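Local coordinates for protein betaine aldehyde dehydrogenase (Staphylococcus aureus subsp. aureus COL, PDB 4QTO) that catalyses the NAD-dependent oxidation of betaine aldehyde to glycine betaine, as an enzyme of the aldehyde dehydrogenase family with a Rossmann-type nucleotide-binding fold, at residues Asn275-Lys283 / Trp480-Ile488; Asn138-Leu146 / Glu491-Glu499. All blocks are in the same frame, centred on the assembly; numbering follows the deposited sequence.

Overall arrangement
After several N-terminal strands and helices the chain forms helix 126-146, whose last turns (138-146) wait some 345 residues for their partner. Strand 275-279 follows as part of the mixed sheet that carries the Rossmann-type fold, and the chain then runs through the second, seven-stranded sheet before 480-488 returns to that strand and closes contact 1. Only a few residues later, 491-499 packs on helix 126-146 and closes contact 2, a wider loop that encloses the first. The centres lie about 18 Å apart, and the contacts touch through a probable hydrogen bond from Trp480 N to Glu491 O. Together they tie the returning chain to an edge of one sheet and to a helix.

Contact 1 of 2, residues Asn275-Lys283 / Trp480-Ile488; sequences NIALELGGK and WGGYKQSGI. With NA (sodium ion), chain E.
Leu278 and Ile488 form an antiparallel hydrogen-bonded pair: Leu278 N gives a 2.9 Å bond to Ile488 O, on a lone pair in the carbonyl plane, and Ile488 N returns one to Leu278 O. Their side chains share a sheet face, where CD1 of Leu278 meets CD1 of Ile488 at 4.3 Å. One residue on, Glu279 faces Gly487 in a non-hydrogen-bonded pair; Gly487 CA comes within 3.1 Å of Leu278 O, closeness that suits glycine. Beyond the ladder, Leu280 N bonds nearly straight (170°) to Ser486 O from above its carbonyl plane, and Ser486 OG donates to Gly281 O at 2.6 Å. The short strand 487-488 thus extends the Rossmann-type sheet beside 275-279, which pairs in parallel with 252-256 on its other side. Glu279 leaves the ladder with CG anti to the backbone N (chi1 -152°), then bends at chi2, bringing its carboxylate to the indole edge. Trp480 NE1 reaches OE1 of Glu279 at 3.1 Å in the ring plane but 40° out of the carboxylate plane, while OE2 takes Gly281 N; in this conformer of Glu279, one of two modelled, both carboxylate oxygens are engaged. Further out, a sodium ion is held by Lys484 O and Gly487 O, both at 2.3 Å, two waters and Val273 O of the second subunit. Helix 259-269 flanks the apolar face, with Met266 against Ile276 and Ile488.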
# COMPACT_ATOMS: atom_id res chain seq x y z
N ASN A 275 19.40 -8.62 12.86
CA ASN A 275 18.39 -9.13 11.95
C ASN A 275 18.99 -10.24 11.09
O ASN A 275 20.15 -10.14 10.67
CB ASN A 275 17.95 -8.02 10.98
CG ASN A 275 17.19 -6.89 11.64
OD1 ASN A 275 16.01 -7.05 12.03
ND2 ASN A 275 17.82 -5.73 11.72
N ILE A 276 18.23 -11.30 10.85
CA ILE A 276 18.70 -12.34 9.93
C ILE A 276 17.66 -12.63 8.86
O ILE A 276 16.44 -12.55 9.09
CB ILE A 276 19.16 -13.68 10.53
CG1 ILE A 276 18.00 -14.54 11.03
CG2 ILE A 276 20.25 -13.47 11.56
CD1 ILE A 276 17.33 -14.06 12.29
N ALA A 277 18.19 -12.93 7.70
CA ALA A 277 17.39 -13.33 6.53
C ALA A 277 18.09 -14.62 6.07
O ALA A 277 19.31 -14.62 5.87
CB ALA A 277 17.36 -12.30 5.43
N LEU A 278 17.35 -15.72 6.02
CA LEU A 278 17.90 -17.03 5.66
C LEU A 278 17.08 -17.73 4.58
O LEU A 278 15.86 -17.68 4.61
CB LEU A 278 17.87 -17.97 6.88
CG LEU A 278 18.60 -17.50 8.13
CD1 LEU A 278 18.29 -18.44 9.28
CD2 LEU A 278 20.09 -17.38 7.93
N GLU A 279 17.77 -18.36 3.63
CA GLU A 279 17.11 -19.22 2.63
C GLU A 279 17.93 -20.49 2.64
O GLU A 279 19.11 -20.48 2.25
CB GLU A 279 17.00 -18.63 1.25
CG GLU A 279 15.78 -19.15 0.47
CD GLU A 279 16.03 -20.35 -0.43
OE1 GLU A 279 15.93 -20.17 -1.66
OE2 GLU A 279 16.37 -21.45 0.05
N LEU A 280 17.31 -21.56 3.10
CA LEU A 280 18.00 -22.82 3.35
C LEU A 280 17.59 -24.07 2.59
O LEU A 280 17.94 -25.17 3.01
CB LEU A 280 17.87 -23.09 4.83
CG LEU A 280 18.21 -21.95 5.79
CD1 LEU A 280 18.01 -22.35 7.25
CD2 LEU A 280 19.63 -21.48 5.59
N GLY A 281 16.90 -23.90 1.49
CA GLY A 281 16.55 -25.08 0.70
C GLY A 281 15.26 -25.69 1.15
O GLY A 281 14.57 -25.16 2.01
N GLY A 282 14.92 -26.82 0.56
CA GLY A 282 13.67 -27.45 0.85
C GLY A 282 13.55 -28.90 0.41
O GLY A 282 14.45 -29.47 -0.14
N LYS A 283 12.42 -29.48 0.73
CA LYS A 283 12.02 -30.84 0.29
C LYS A 283 10.72 -30.53 -0.44
O LYS A 283 9.62 -30.62 0.13
CB LYS A 283 11.74 -31.72 1.51
CG LYS A 283 11.14 -33.05 1.18
CD LYS A 283 11.95 -33.80 0.15
CE LYS A 283 13.36 -34.05 0.62
NZ LYS A 283 14.04 -35.07 -0.22
N TRP A 480 10.07 -14.51 -2.60
CA TRP A 480 10.50 -15.91 -2.56
C TRP A 480 11.12 -16.21 -1.21
O TRP A 480 11.98 -15.44 -0.73
CB TRP A 480 11.55 -16.09 -3.63
CG TRP A 480 12.20 -17.44 -3.69
CD1 TRP A 480 13.28 -17.87 -2.98
CD2 TRP A 480 11.73 -18.56 -4.44
NE1 TRP A 480 13.53 -19.18 -3.27
CE2 TRP A 480 12.60 -19.63 -4.17
CE3 TRP A 480 10.67 -18.76 -5.34
CZ2 TRP A 480 12.44 -20.89 -4.76
CZ3 TRP A 480 10.52 -19.98 -5.94
CH2 TRP A 480 11.41 -21.05 -5.64
N GLY A 481 10.72 -17.31 -0.59
CA GLY A 481 11.29 -17.68 0.70
C GLY A 481 10.52 -18.79 1.35
O GLY A 481 9.51 -19.25 0.82
N GLY A 482 10.99 -19.22 2.51
CA GLY A 482 10.39 -20.40 3.07
C GLY A 482 9.69 -20.35 4.38
O GLY A 482 10.01 -19.51 5.22
N TYR A 483 8.64 -21.16 4.47
CA TYR A 483 8.01 -21.45 5.75
C TYR A 483 8.93 -22.40 6.51
O TYR A 483 9.82 -23.06 5.92
CB TYR A 483 6.65 -22.15 5.57
CG TYR A 483 5.44 -21.40 5.04
CD1 TYR A 483 5.50 -20.56 3.93
CD2 TYR A 483 4.19 -21.59 5.64
CE1 TYR A 483 4.37 -19.92 3.42
CE2 TYR A 483 3.05 -20.96 5.14
CZ TYR A 483 3.15 -20.14 4.03
OH TYR A 483 2.03 -19.52 3.49
N LYS A 484 8.73 -22.51 7.82
CA LYS A 484 9.38 -23.54 8.61
C LYS A 484 10.89 -23.51 8.48
O LYS A 484 11.49 -22.43 8.59
CB LYS A 484 8.70 -24.90 8.27
CG LYS A 484 7.20 -24.93 8.60
CD LYS A 484 6.40 -25.93 7.75
CE LYS A 484 6.92 -27.34 7.90
NZ LYS A 484 6.16 -28.29 7.00
N GLN A 485 11.56 -24.66 8.29
CA GLN A 485 13.01 -24.67 8.31
C GLN A 485 13.64 -24.27 6.98
O GLN A 485 14.86 -24.31 6.85
CB GLN A 485 13.59 -25.97 8.85
CG GLN A 485 13.06 -26.33 10.25
CD GLN A 485 13.95 -27.29 11.00
OE1 GLN A 485 15.15 -27.23 10.92
NE2 GLN A 485 13.35 -28.18 11.76
N SER A 486 12.82 -23.86 6.02
CA SER A 486 13.37 -23.39 4.75
C SER A 486 13.92 -21.97 4.83
O SER A 486 14.58 -21.52 3.90
CB SER A 486 12.37 -23.53 3.61
OG SER A 486 12.28 -24.90 3.23
N GLY A 487 13.65 -21.25 5.92
CA GLY A 487 14.20 -19.92 6.06
C GLY A 487 13.48 -18.97 6.98
O GLY A 487 12.59 -19.36 7.73
N ILE A 488 13.96 -17.73 6.96
CA ILE A 488 13.37 -16.59 7.64
C ILE A 488 13.43 -15.45 6.63
O ILE A 488 14.49 -15.14 6.07
CB ILE A 488 14.12 -16.22 8.93
CG1 ILE A 488 13.91 -17.33 9.98
CG2 ILE A 488 13.66 -14.87 9.48
CD1 ILE A 488 14.70 -17.15 11.24
NA NA E . 11.32 -20.28 9.44
O HOH W 1 13.20 -17.52 3.47
O HOH W 2 9.74 -19.06 8.06
O HOH W 3 9.48 -20.53 11.03

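Contact 2 of 2, residues Asn138-Leu146 / Glu491-Glu499; sequences NVFMYFAGL and ELGKEGLEE
A steep helix-helix crossing joins the C-terminal turns of helix 126-146 to the short helix 493-498, through which the chain passes between strands 487-488 and 501-509. The segment axes approach to 11.1 Å at a crossing angle of -74°, and side chains of 138-146 span the gap to side chains and backbone of 491-499, with no hydrogen bond between them. Leu146 and Leu497 reach toward each other tip to tip, CD2 to CD2 at 3.9 Å; both carry CG anti to the backbone N (chi1 -169° and -174°), which sends their branches across the interface. Phe143 and Leu497 instead slide past each other in opposite directions, with Leu497 CD1 3.9 Å from Phe143 CD1. The far end of the phenyl ring meets the backbone of Leu492 and Gly493: Leu492 CA lies at the ring edge, 3.9 Å from Phe143 CZ, and Gly493 O approaches Phe143 CE1 obliquely. Tyr142 CD2 sits over the centre of one face of the Phe143 ring, so this neighbour limits how the phenyl can turn. Tyr142 OH lies in van der Waals contact with the backbone, 3.6 Å from Gly493 CA, and Lys494 CG passes the same OH at 3.8 Å. Beyond it the extended Lys494 chain leads its ammonium to Lys149 O of the third subunit. Val139 CG2 adds a looser contact with Leu492 CD2 (4.4 Å). Helix 93-109 packs on Phe140; helix 183-197 meets both segments, with Ala192 on Phe143, Trp189 on Leu492 and Lys190 in a salt bridge to Glu491, which also touches strand 252-256.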
# COMPACT_ATOMS: atom_id res chain seq x y z
N ASN A 138 16.95 -8.60 -15.19
CA ASN A 138 15.63 -8.23 -14.73
C ASN A 138 15.53 -7.98 -13.22
O ASN A 138 14.76 -7.13 -12.80
CB ASN A 138 14.58 -9.21 -15.20
CG ASN A 138 14.33 -9.07 -16.69
OD1 ASN A 138 14.41 -7.93 -17.24
ND2 ASN A 138 13.96 -10.16 -17.35
N VAL A 139 16.32 -8.69 -12.41
CA VAL A 139 16.35 -8.43 -10.98
C VAL A 139 16.89 -7.02 -10.69
O VAL A 139 16.30 -6.21 -9.97
CB VAL A 139 17.18 -9.50 -10.26
CG1 VAL A 139 17.52 -9.10 -8.81
CG2 VAL A 139 16.47 -10.83 -10.29
N PHE A 140 18.04 -6.71 -11.26
CA PHE A 140 18.59 -5.38 -11.09
C PHE A 140 17.63 -4.31 -11.62
O PHE A 140 17.46 -3.28 -10.98
CB PHE A 140 20.00 -5.20 -11.70
CG PHE A 140 21.12 -5.85 -10.89
CD1 PHE A 140 21.59 -5.23 -9.75
CD2 PHE A 140 21.73 -7.01 -11.31
CE1 PHE A 140 22.62 -5.79 -9.00
CE2 PHE A 140 22.77 -7.56 -10.55
CZ PHE A 140 23.21 -6.95 -9.40
N MET A 141 17.02 -4.55 -12.78
CA MET A 141 16.13 -3.54 -13.36
C MET A 141 14.90 -3.32 -12.49
O MET A 141 14.45 -2.18 -12.33
CB MET A 141 15.70 -3.90 -14.77
CG MET A 141 15.06 -2.73 -15.51
SD MET A 141 16.21 -1.36 -15.80
CE MET A 141 17.30 -2.23 -16.95
N TYR A 142 14.38 -4.40 -11.90
CA TYR A 142 13.21 -4.32 -11.02
C TYR A 142 13.50 -3.44 -9.80
O TYR A 142 12.75 -2.49 -9.51
CB TYR A 142 12.78 -5.71 -10.54
CG TYR A 142 11.65 -5.66 -9.53
CD1 TYR A 142 10.32 -5.54 -9.94
CD2 TYR A 142 11.91 -5.72 -8.15
CE1 TYR A 142 9.28 -5.49 -9.00
CE2 TYR A 142 10.90 -5.64 -7.23
CZ TYR A 142 9.59 -5.53 -7.65
OH TYR A 142 8.57 -5.49 -6.71
N PHE A 143 14.61 -3.72 -9.11
CA PHE A 143 14.99 -2.96 -7.93
C PHE A 143 15.39 -1.52 -8.26
O PHE A 143 15.13 -0.62 -7.46
CB PHE A 143 16.04 -3.70 -7.10
CG PHE A 143 15.44 -4.84 -6.34
CD1 PHE A 143 14.60 -4.59 -5.27
CD2 PHE A 143 15.65 -6.16 -6.71
CE1 PHE A 143 13.99 -5.63 -4.57
CE2 PHE A 143 15.07 -7.19 -6.01
CZ PHE A 143 14.23 -6.93 -4.93
N ALA A 144 16.01 -1.31 -9.43
CA ALA A 144 16.29 0.05 -9.89
C ALA A 144 14.99 0.86 -9.97
O ALA A 144 14.93 2.03 -9.53
CB ALA A 144 16.95 0.04 -11.25
N GLY A 145 13.95 0.25 -10.54
CA GLY A 145 12.68 0.90 -10.65
C GLY A 145 11.93 1.06 -9.35
O GLY A 145 11.11 1.96 -9.23
N LEU A 146 12.21 0.22 -8.36
CA LEU A 146 11.52 0.30 -7.10
C LEU A 146 12.14 1.34 -6.14
O LEU A 146 11.47 1.80 -5.19
CB LEU A 146 11.54 -1.08 -6.42
CG LEU A 146 10.66 -1.30 -5.20
CD1 LEU A 146 9.22 -0.96 -5.51
CD2 LEU A 146 10.78 -2.75 -4.74
N GLU A 491 13.19 -12.83 -0.13
CA GLU A 491 13.97 -12.15 -1.15
C GLU A 491 13.06 -11.89 -2.34
O GLU A 491 12.05 -12.60 -2.53
CB GLU A 491 15.20 -12.91 -1.52
CG GLU A 491 16.19 -12.90 -0.36
CD GLU A 491 17.57 -13.45 -0.70
OE1 GLU A 491 17.68 -14.38 -1.48
OE2 GLU A 491 18.54 -12.94 -0.14
N LEU A 492 13.42 -10.91 -3.13
CA LEU A 492 12.63 -10.44 -4.30
C LEU A 492 11.32 -9.73 -3.87
O LEU A 492 10.85 -9.82 -2.74
CB LEU A 492 12.32 -11.56 -5.32
CG LEU A 492 13.55 -12.33 -5.79
CD1 LEU A 492 13.12 -13.39 -6.79
CD2 LEU A 492 14.63 -11.41 -6.36
N GLY A 493 10.77 -8.99 -4.83
CA GLY A 493 9.55 -8.22 -4.61
C GLY A 493 9.71 -7.10 -3.61
O GLY A 493 10.80 -6.77 -3.15
N LYS A 494 8.57 -6.47 -3.29
CA LYS A 494 8.59 -5.39 -2.33
C LYS A 494 9.01 -5.88 -0.95
O LYS A 494 9.74 -5.18 -0.24
CB LYS A 494 7.23 -4.69 -2.31
CG LYS A 494 6.93 -3.98 -3.63
CD LYS A 494 5.60 -3.26 -3.62
CE LYS A 494 5.34 -2.64 -4.99
NZ LYS A 494 4.09 -1.79 -5.00
N GLU A 495 8.60 -7.10 -0.58
CA GLU A 495 8.98 -7.66 0.69
C GLU A 495 10.50 -7.88 0.76
O GLU A 495 11.13 -7.71 1.81
CB GLU A 495 8.18 -8.96 0.92
CG GLU A 495 8.11 -9.45 2.34
CD GLU A 495 7.05 -10.54 2.55
OE1 GLU A 495 7.11 -11.19 3.61
OE2 GLU A 495 6.20 -10.72 1.67
N GLY A 496 11.12 -8.27 -0.34
CA GLY A 496 12.57 -8.43 -0.39
C GLY A 496 13.27 -7.11 -0.12
O GLY A 496 14.30 -7.05 0.58
N LEU A 497 12.77 -6.04 -0.71
CA LEU A 497 13.35 -4.71 -0.49
C LEU A 497 13.25 -4.34 1.01
O LEU A 497 14.16 -3.75 1.57
CB LEU A 497 12.58 -3.64 -1.31
CG LEU A 497 13.20 -2.24 -1.25
CD1 LEU A 497 14.24 -2.09 -2.33
CD2 LEU A 497 12.14 -1.17 -1.42
N GLU A 498 12.12 -4.70 1.63
CA GLU A 498 11.88 -4.38 3.03
C GLU A 498 12.87 -4.97 4.02
O GLU A 498 13.07 -4.42 5.10
CB GLU A 498 10.44 -4.74 3.42
CG GLU A 498 9.45 -3.83 2.72
CD GLU A 498 7.98 -4.20 2.89
OE1 GLU A 498 7.66 -5.24 3.50
OE2 GLU A 498 7.16 -3.42 2.38
N GLU A 499 13.54 -6.06 3.65
CA GLU A 499 14.55 -6.64 4.51
C GLU A 499 15.70 -5.64 4.68
O GLU A 499 16.39 -5.65 5.72
CB GLU A 499 15.20 -7.92 3.96
CG GLU A 499 14.24 -9.07 3.75
CD GLU A 499 13.78 -9.76 5.02
OE1 GLU A 499 14.49 -9.63 6.06
OE2 GLU A 499 12.67 -10.40 4.95